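Local coordinates for DNA endonuclease I-CeuI (Chlamydomonas eugametos, PDB 2EX5), which cuts DNA as a homodimeric, magnesium-dependent homing endonuclease, recognising a degenerate site of 17-19 base pairs and leaving a staggered break that promotes intron homing, at residues V153-A158 with D183-Q188; D35-F40 with V96-L101. The protein carries 1 engineered substitution. All coordinates share one frame; numbering follows the deposited sequence.

Interaction 1: residues V153-A158 with D183-Q188; sequences VANFKA and DQMRKQ. With nucleotides of chain B.
Met185 lies against the base of Asn155, its SD 3.6 Å from Asn155 CB, while the two side chains run past each other in opposite directions. Met185 CG points away from its own carbonyl carbon (chi1 -50°), and the chain then bends at the thioether, so that CE turns toward the backbone N of Phe156, 4.2 Å away. A flexible, apolar methionine suits this buried place between the two helices, and it also touches Ile67 of strand 63-71. The carbonyl oxygen of Met185 is taken by Arg152 NH2, a second link to helix 147-164. Phe156, with Leu65, Leu129 and Ile134 about it, belongs to the apolar layer between the helices and the antiparallel sheet of the LAGLIDADG endonuclease fold. Further along, the loop that follows helix 171-185 meets the DNA backbone. Two successive backbone N-H groups converge on OP1 of DC18 of chain B: Lys187 N at 2.8 Å, nearly straight at 172°, and Gln188 N at 3.2 Å, more bent at 141°. Both bonds go to a phosphate oxygen, so this grip does not itself depend on which base is attached. The Lys187 aliphatic chain follows the strand back toward DA17 of chain B, its CB 3.4 Å from DA17 O3'. Gln188 runs extended beyond CG along the DA17 sugar, CD lying 3.9 Å from DA17 C4', and it also packs on a guanine base. With an alanine in place of Gln188, the DA17 sugar and the guanine base would probably lose the chain packed on them, leaving the backbone N-H bond as this residue's hold on the DNA.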
loop_
_atom_site.group_PDB
_atom_site.type_symbol
_atom_site.label_atom_id
_atom_site.label_comp_id
_atom_site.label_asym_id
_atom_site.label_seq_id
_atom_site.Cartn_x
_atom_site.Cartn_y
_atom_site.Cartn_z
ATOM N N VAL C 153 -12.323 3.967 -10.642
ATOM C CA VAL C 153 -12.194 3.225 -11.923
ATOM C C VAL C 153 -13.307 3.584 -12.924
ATOM O O VAL C 153 -13.020 3.767 -14.152
ATOM C CB VAL C 153 -12.109 1.625 -11.718
ATOM C CG1 VAL C 153 -12.269 0.870 -13.078
ATOM C CG2 VAL C 153 -10.735 1.232 -11.015
ATOM N N ALA C 154 -14.575 3.695 -12.458
ATOM C CA ALA C 154 -15.649 3.881 -13.439
ATOM C C ALA C 154 -15.518 5.300 -13.976
ATOM O O ALA C 154 -15.690 5.611 -15.149
ATOM C CB ALA C 154 -17.068 3.688 -12.751
ATOM N N ASN C 155 -15.250 6.202 -13.087
ATOM C CA ASN C 155 -15.104 7.616 -13.486
ATOM C C ASN C 155 -13.874 7.917 -14.354
ATOM O O ASN C 155 -13.980 8.727 -15.274
ATOM C CB ASN C 155 -14.888 8.412 -12.182
ATOM C CG ASN C 155 -16.176 8.826 -11.568
ATOM O OD1 ASN C 155 -16.254 9.046 -10.358
ATOM N ND2 ASN C 155 -17.183 8.902 -12.370
ATOM N N PHE C 156 -12.714 7.320 -14.034
ATOM C CA PHE C 156 -11.576 7.340 -14.954
ATOM C C PHE C 156 -11.959 6.895 -16.329
ATOM O O PHE C 156 -11.689 7.546 -17.378
ATOM C CB PHE C 156 -10.450 6.408 -14.374
ATOM C CG PHE C 156 -9.064 6.800 -14.780
ATOM C CD1 PHE C 156 -8.445 6.234 -15.896
ATOM C CD2 PHE C 156 -8.383 7.733 -14.069
ATOM C CE1 PHE C 156 -7.148 6.551 -16.222
ATOM C CE2 PHE C 156 -7.080 8.075 -14.412
ATOM C CZ PHE C 156 -6.471 7.495 -15.432
ATOM N N LYS C 157 -12.589 5.741 -16.375
ATOM C CA LYS C 157 -13.031 5.155 -17.666
ATOM C C LYS C 157 -14.027 6.079 -18.386
ATOM O O LYS C 157 -14.006 6.180 -19.645
ATOM C CB LYS C 157 -13.631 3.756 -17.434
ATOM C CG LYS C 157 -14.104 3.028 -18.731
ATOM C CD LYS C 157 -14.875 1.732 -18.308
ATOM C CE LYS C 157 -15.084 0.734 -19.482
ATOM N NZ LYS C 157 -15.602 -0.719 -18.999
ATOM N N ALA C 158 -14.897 6.757 -17.617
ATOM C CA ALA C 158 -15.928 7.678 -18.229
ATOM C C ALA C 158 -15.225 8.831 -18.902
ATOM O O ALA C 158 -15.586 9.223 -19.981
ATOM C CB ALA C 158 -16.900 8.207 -17.120
ATOM N N ASP C 183 -13.664 17.081 -10.623
ATOM C CA ASP C 183 -13.974 17.666 -9.310
ATOM C C ASP C 183 -14.317 16.584 -8.277
ATOM O O ASP C 183 -13.830 16.620 -7.188
ATOM C CB ASP C 183 -15.251 18.583 -9.454
ATOM C CG ASP C 183 -15.727 19.115 -8.107
ATOM O OD1 ASP C 183 -14.907 19.746 -7.427
ATOM O OD2 ASP C 183 -16.893 18.865 -7.739
ATOM N N GLN C 184 -15.200 15.643 -8.625
ATOM C CA GLN C 184 -15.623 14.494 -7.717
ATOM C C GLN C 184 -14.433 13.564 -7.398
ATOM O O GLN C 184 -14.330 12.991 -6.293
ATOM C CB GLN C 184 -16.716 13.679 -8.448
ATOM C CG GLN C 184 -18.103 14.298 -8.448
ATOM C CD GLN C 184 -18.988 13.976 -9.676
ATOM O OE1 GLN C 184 -19.727 14.863 -10.172
ATOM N NE2 GLN C 184 -18.960 12.711 -10.144
ATOM N N MET C 185 -13.490 13.424 -8.325
ATOM C CA MET C 185 -12.310 12.544 -8.021
ATOM C C MET C 185 -11.156 13.214 -7.319
ATOM O O MET C 185 -10.116 12.526 -6.966
ATOM C CB MET C 185 -11.780 11.896 -9.276
ATOM C CG MET C 185 -12.859 11.237 -10.098
ATOM S SD MET C 185 -12.116 10.577 -11.570
ATOM C CE MET C 185 -11.064 9.290 -10.763
ATOM N N ARG C 186 -11.293 14.535 -7.060
ATOM C CA ARG C 186 -10.167 15.200 -6.382
ATOM C C ARG C 186 -9.816 14.678 -5.029
ATOM O O ARG C 186 -10.670 14.352 -4.233
ATOM C CB ARG C 186 -10.307 16.707 -6.323
ATOM C CG ARG C 186 -10.391 17.355 -7.651
ATOM C CD ARG C 186 -10.515 18.854 -7.439
ATOM N NE ARG C 186 -9.271 19.451 -6.945
ATOM C CZ ARG C 186 -9.091 20.750 -6.843
ATOM N NH1 ARG C 186 -10.123 21.613 -7.107
ATOM N NH2 ARG C 186 -7.910 21.182 -6.439
ATOM N N LYS C 187 -8.544 14.618 -4.694
ATOM C CA LYS C 187 -8.158 14.157 -3.356
ATOM C C LYS C 187 -7.320 15.218 -2.638
ATOM O O LYS C 187 -7.107 15.136 -1.397
ATOM C CB LYS C 187 -7.227 12.976 -3.549
ATOM C CG LYS C 187 -7.634 11.705 -2.984
ATOM C CD LYS C 187 -8.757 11.137 -3.640
ATOM C CE LYS C 187 -9.681 10.679 -2.593
ATOM N NZ LYS C 187 -8.942 10.362 -1.377
ATOM N N GLN C 188 -6.840 16.199 -3.397
ATOM C CA GLN C 188 -5.971 17.301 -2.831
ATOM C C GLN C 188 -6.549 18.742 -2.979
ATOM O O GLN C 188 -5.786 19.683 -3.020
ATOM C CB GLN C 188 -4.578 17.283 -3.514
ATOM C CG GLN C 188 -3.860 16.002 -3.307
ATOM C CD GLN C 188 -2.623 15.884 -4.139
ATOM O OE1 GLN C 188 -1.737 15.142 -3.785
ATOM N NE2 GLN C 188 -2.508 16.685 -5.179
ATOM P P DC B 18 -5.797 13.965 -6.968
ATOM O OP1 DC B 18 -6.440 15.176 -6.436
ATOM O OP2 DC B 18 -6.630 12.794 -7.262
ATOM O "O5'" DC B 18 -5.112 14.214 -8.383
ATOM C "C5'" DC B 18 -4.603 15.424 -9.047
ATOM C "C4'" DC B 18 -3.497 16.143 -8.269
ATOM O "O4'" DC B 18 -2.393 15.245 -8.045
ATOM C "C3'" DC B 18 -2.842 17.313 -8.991
ATOM O "O3'" DC B 18 -3.579 18.491 -8.668
ATOM C "C2'" DC B 18 -1.375 17.379 -8.499
ATOM C "C1'" DC B 18 -1.152 15.910 -8.207
ATOM N N1 DC B 18 -0.255 14.996 -9.120
ATOM C C2 DC B 18 1.084 15.324 -9.151
ATOM O O2 DC B 18 1.316 16.348 -8.542
ATOM N N3 DC B 18 2.024 14.567 -9.842
ATOM C C4 DC B 18 1.590 13.466 -10.446
ATOM N N4 DC B 18 2.528 12.784 -11.112
ATOM C C5 DC B 18 0.207 13.086 -10.459
ATOM C C6 DC B 18 -0.713 13.879 -9.789
ATOM P P DA B 17 -4.434 8.232 -4.061
ATOM O OP1 DA B 17 -5.600 8.316 -3.170
ATOM O OP2 DA B 17 -4.494 7.440 -5.330
ATOM O "O5'" DA B 17 -3.980 9.693 -4.589
ATOM C "C5'" DA B 17 -3.889 10.853 -3.630
ATOM C "C4'" DA B 17 -3.544 12.107 -4.432
ATOM O "O4'" DA B 17 -2.114 11.965 -4.761
ATOM C "C3'" DA B 17 -4.228 12.185 -5.765
ATOM O "O3'" DA B 17 -4.772 13.471 -5.858
ATOM C "C2'" DA B 17 -3.039 11.958 -6.783
ATOM C "C1'" DA B 17 -1.837 12.455 -6.015
ATOM N N9 DA B 17 -0.467 12.111 -6.508
ATOM C C8 DA B 17 0.001 10.972 -7.196
ATOM N N7 DA B 17 1.270 11.028 -7.471
ATOM C C5 DA B 17 1.692 12.294 -6.992
ATOM C C6 DA B 17 2.929 13.012 -6.988
ATOM N N6 DA B 17 4.085 12.604 -7.528
ATOM N N1 DA B 17 2.960 14.239 -6.395
ATOM C C2 DA B 17 1.821 14.746 -5.849
ATOM N N3 DA B 17 0.595 14.164 -5.748
ATOM C C4 DA B 17 0.612 12.940 -6.371
#

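Interaction 2: residues D35-F40 with V96-L101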
loop_
_atom_site.group_PDB
_atom_site.type_symbol
_atom_site.label_atom_id
_atom_site.label_comp_id
_atom_site.label_asym_id
_atom_site.label_seq_id
_atom_site.Cartn_x
_atom_site.Cartn_y
_atom_site.Cartn_z
ATOM N N ASP C 35 17.235 -4.528 -19.443
ATOM C CA ASP C 35 18.073 -3.528 -18.754
ATOM C C ASP C 35 17.683 -3.304 -17.282
ATOM O O ASP C 35 18.520 -3.180 -16.392
ATOM C CB ASP C 35 17.983 -2.184 -19.522
ATOM C CG ASP C 35 18.698 -2.208 -20.878
ATOM O OD1 ASP C 35 19.552 -3.121 -21.182
ATOM O OD2 ASP C 35 18.382 -1.279 -21.645
ATOM N N LEU C 36 16.386 -3.264 -17.021
ATOM C CA LEU C 36 15.917 -3.076 -15.626
ATOM C C LEU C 36 16.205 -4.322 -14.843
ATOM O O LEU C 36 16.670 -4.239 -13.699
ATOM C CB LEU C 36 14.394 -2.730 -15.556
ATOM C CG LEU C 36 14.106 -1.354 -16.189
ATOM C CD1 LEU C 36 12.645 -1.374 -16.692
ATOM C CD2 LEU C 36 14.413 -0.144 -15.288
ATOM N N ARG C 37 15.922 -5.487 -15.441
ATOM C CA ARG C 37 16.262 -6.720 -14.737
ATOM C C ARG C 37 17.695 -6.675 -14.322
ATOM O O ARG C 37 18.031 -6.984 -13.191
ATOM C CB ARG C 37 16.008 -7.962 -15.562
ATOM C CG ARG C 37 14.633 -8.490 -15.286
ATOM C CD ARG C 37 14.337 -9.949 -15.757
ATOM N NE ARG C 37 15.105 -10.399 -16.914
ATOM C CZ ARG C 37 14.797 -10.200 -18.203
ATOM N NH1 ARG C 37 13.735 -9.479 -18.603
ATOM N NH2 ARG C 37 15.598 -10.713 -19.120
ATOM N N LYS C 38 18.581 -6.309 -15.235
ATOM C CA LYS C 38 20.012 -6.378 -14.877
ATOM C C LYS C 38 20.439 -5.220 -13.923
ATOM O O LYS C 38 21.137 -5.480 -12.914
ATOM C CB LYS C 38 20.903 -6.467 -16.146
ATOM C CG LYS C 38 22.488 -6.497 -15.883
ATOM C CD LYS C 38 23.222 -6.323 -17.210
ATOM C CE LYS C 38 24.583 -7.024 -17.168
ATOM N NZ LYS C 38 25.371 -6.565 -18.352
ATOM N N LEU C 39 20.047 -3.972 -14.231
ATOM C CA LEU C 39 20.279 -2.836 -13.266
ATOM C C LEU C 39 19.893 -3.140 -11.780
ATOM O O LEU C 39 20.645 -2.859 -10.845
ATOM C CB LEU C 39 19.523 -1.570 -13.734
ATOM C CG LEU C 39 19.786 -0.326 -12.841
ATOM C CD1 LEU C 39 21.260 0.086 -12.671
ATOM C CD2 LEU C 39 19.039 0.838 -13.459
ATOM N N PHE C 40 18.724 -3.756 -11.592
ATOM C CA PHE C 40 18.238 -4.090 -10.239
ATOM C C PHE C 40 18.395 -5.568 -9.791
ATOM O O PHE C 40 17.995 -5.935 -8.672
ATOM C CB PHE C 40 16.785 -3.558 -10.055
ATOM C CG PHE C 40 16.657 -2.025 -10.209
ATOM C CD1 PHE C 40 17.307 -1.182 -9.341
ATOM C CD2 PHE C 40 15.868 -1.468 -11.196
ATOM C CE1 PHE C 40 17.198 0.174 -9.466
ATOM C CE2 PHE C 40 15.752 -0.117 -11.340
ATOM C CZ PHE C 40 16.439 0.704 -10.474
ATOM N N VAL C 96 8.021 -6.085 -7.692
ATOM C CA VAL C 96 6.572 -5.887 -8.028
ATOM C C VAL C 96 6.272 -4.776 -9.060
ATOM O O VAL C 96 5.344 -4.889 -9.844
ATOM C CB VAL C 96 5.772 -5.718 -6.688
ATOM C CG1 VAL C 96 4.264 -5.870 -6.870
ATOM C CG2 VAL C 96 6.252 -6.806 -5.658
ATOM N N LEU C 97 7.028 -3.674 -9.053
ATOM C CA LEU C 97 6.970 -2.640 -10.146
ATOM C C LEU C 97 7.300 -3.265 -11.559
ATOM O O LEU C 97 6.654 -3.005 -12.590
ATOM C CB LEU C 97 8.027 -1.572 -9.768
ATOM C CG LEU C 97 7.460 -0.232 -9.305
ATOM C CD1 LEU C 97 6.225 -0.428 -8.436
ATOM C CD2 LEU C 97 8.487 0.719 -8.739
ATOM N N TYR C 98 8.321 -4.135 -11.545
ATOM C CA TYR C 98 8.723 -4.923 -12.738
ATOM C C TYR C 98 7.588 -5.871 -13.172
ATOM O O TYR C 98 7.164 -5.901 -14.331
ATOM C CB TYR C 98 10.054 -5.660 -12.460
ATOM C CG TYR C 98 10.522 -6.408 -13.664
ATOM C CD1 TYR C 98 11.274 -5.775 -14.627
ATOM C CD2 TYR C 98 10.167 -7.743 -13.874
ATOM C CE1 TYR C 98 11.653 -6.429 -15.810
ATOM C CE2 TYR C 98 10.570 -8.411 -15.031
ATOM C CZ TYR C 98 11.326 -7.736 -15.970
ATOM O OH TYR C 98 11.686 -8.332 -17.123
ATOM N N LEU C 99 7.003 -6.536 -12.212
ATOM C CA LEU C 99 5.779 -7.307 -12.504
ATOM C C LEU C 99 4.706 -6.454 -13.185
ATOM O O LEU C 99 4.221 -6.849 -14.256
ATOM C CB LEU C 99 5.230 -7.949 -11.238
ATOM C CG LEU C 99 4.482 -9.257 -11.075
ATOM C CD1 LEU C 99 3.366 -9.053 -10.026
ATOM C CD2 LEU C 99 3.994 -9.981 -12.438
ATOM N N ALA C 100 4.310 -5.274 -12.620
ATOM C CA ALA C 100 3.346 -4.405 -13.368
ATOM C C ALA C 100 3.721 -4.116 -14.831
ATOM O O ALA C 100 2.891 -4.227 -15.746
ATOM C CB ALA C 100 3.149 -3.074 -12.631
ATOM N N LEU C 101 4.969 -3.685 -15.043
ATOM C CA LEU C 101 5.546 -3.416 -16.402
ATOM C C LEU C 101 5.338 -4.620 -17.311
ATOM O O LEU C 101 4.789 -4.566 -18.437
ATOM C CB LEU C 101 7.031 -3.164 -16.179
ATOM C CG LEU C 101 7.808 -1.979 -16.759
ATOM C CD1 LEU C 101 7.032 -0.610 -16.726
ATOM C CD2 LEU C 101 9.183 -1.874 -16.137
#
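The shortest polar link here joins Arg37 NH1 to Tyr98 OH, 2.8 Å with an N-H...O angle of 162°. The hydroxyl oxygen lies in the guanidinium plane, at its edge, although the guanidinium and the ring are turned 77° from each other. A bend at chi3 folds the arginine back over its own stem, and the same stem packs on the phenol: Arg37 CG is 3.5 Å from Tyr98 CZ. An arginine suits this place because its aliphatic part touches the phenol at CZ and the hydroxyl while its head donates to that hydroxyl. Tyr98 CG stands opposite its own backbone N, which carries the ring across to helix 29-40, where Leu36 CB meets its edge. One turn further on, Leu36 CD1 touches Leu101 CD2 at 3.5 Å, the two leucines crossing at about a right angle. The axes of segments 35-40 and 96-101 come within 11.3 Å and run nearly antiparallel, at 175°, a spacing bridged by these larger side chains. Elsewhere on helix 94-104, Ala100 and Leu101 rest on Leu121 of strand 118-123, while Leu99 and Ala100 meet Leu55 of helix 49-62, which carries the LAGLIDADG motif: helix 94-104 is one of the helices packed on the sheet of that fold.

Overall arrangement
Interactions 1 and 2 lie on opposite sides of the chain's centre, their own centres 29 Å apart and their nearest atoms about 15 Å apart, with no touch between them. The four-stranded sheet connects them: interaction 1 borders strand 63-71, at one margin of the sheet within this chain, and interaction 2 borders strand 118-123. Their relation to DNA also differs. The 183-188 segment binds the backbone directly, whereas interaction 2 stays about 8 Å, nearest atom, from the nucleic acid. Interaction 1 is also near the metal site: the side chain of Phe156 is about 9 Å from a bound calcium ion and from the side chain of metal-binding Asp82.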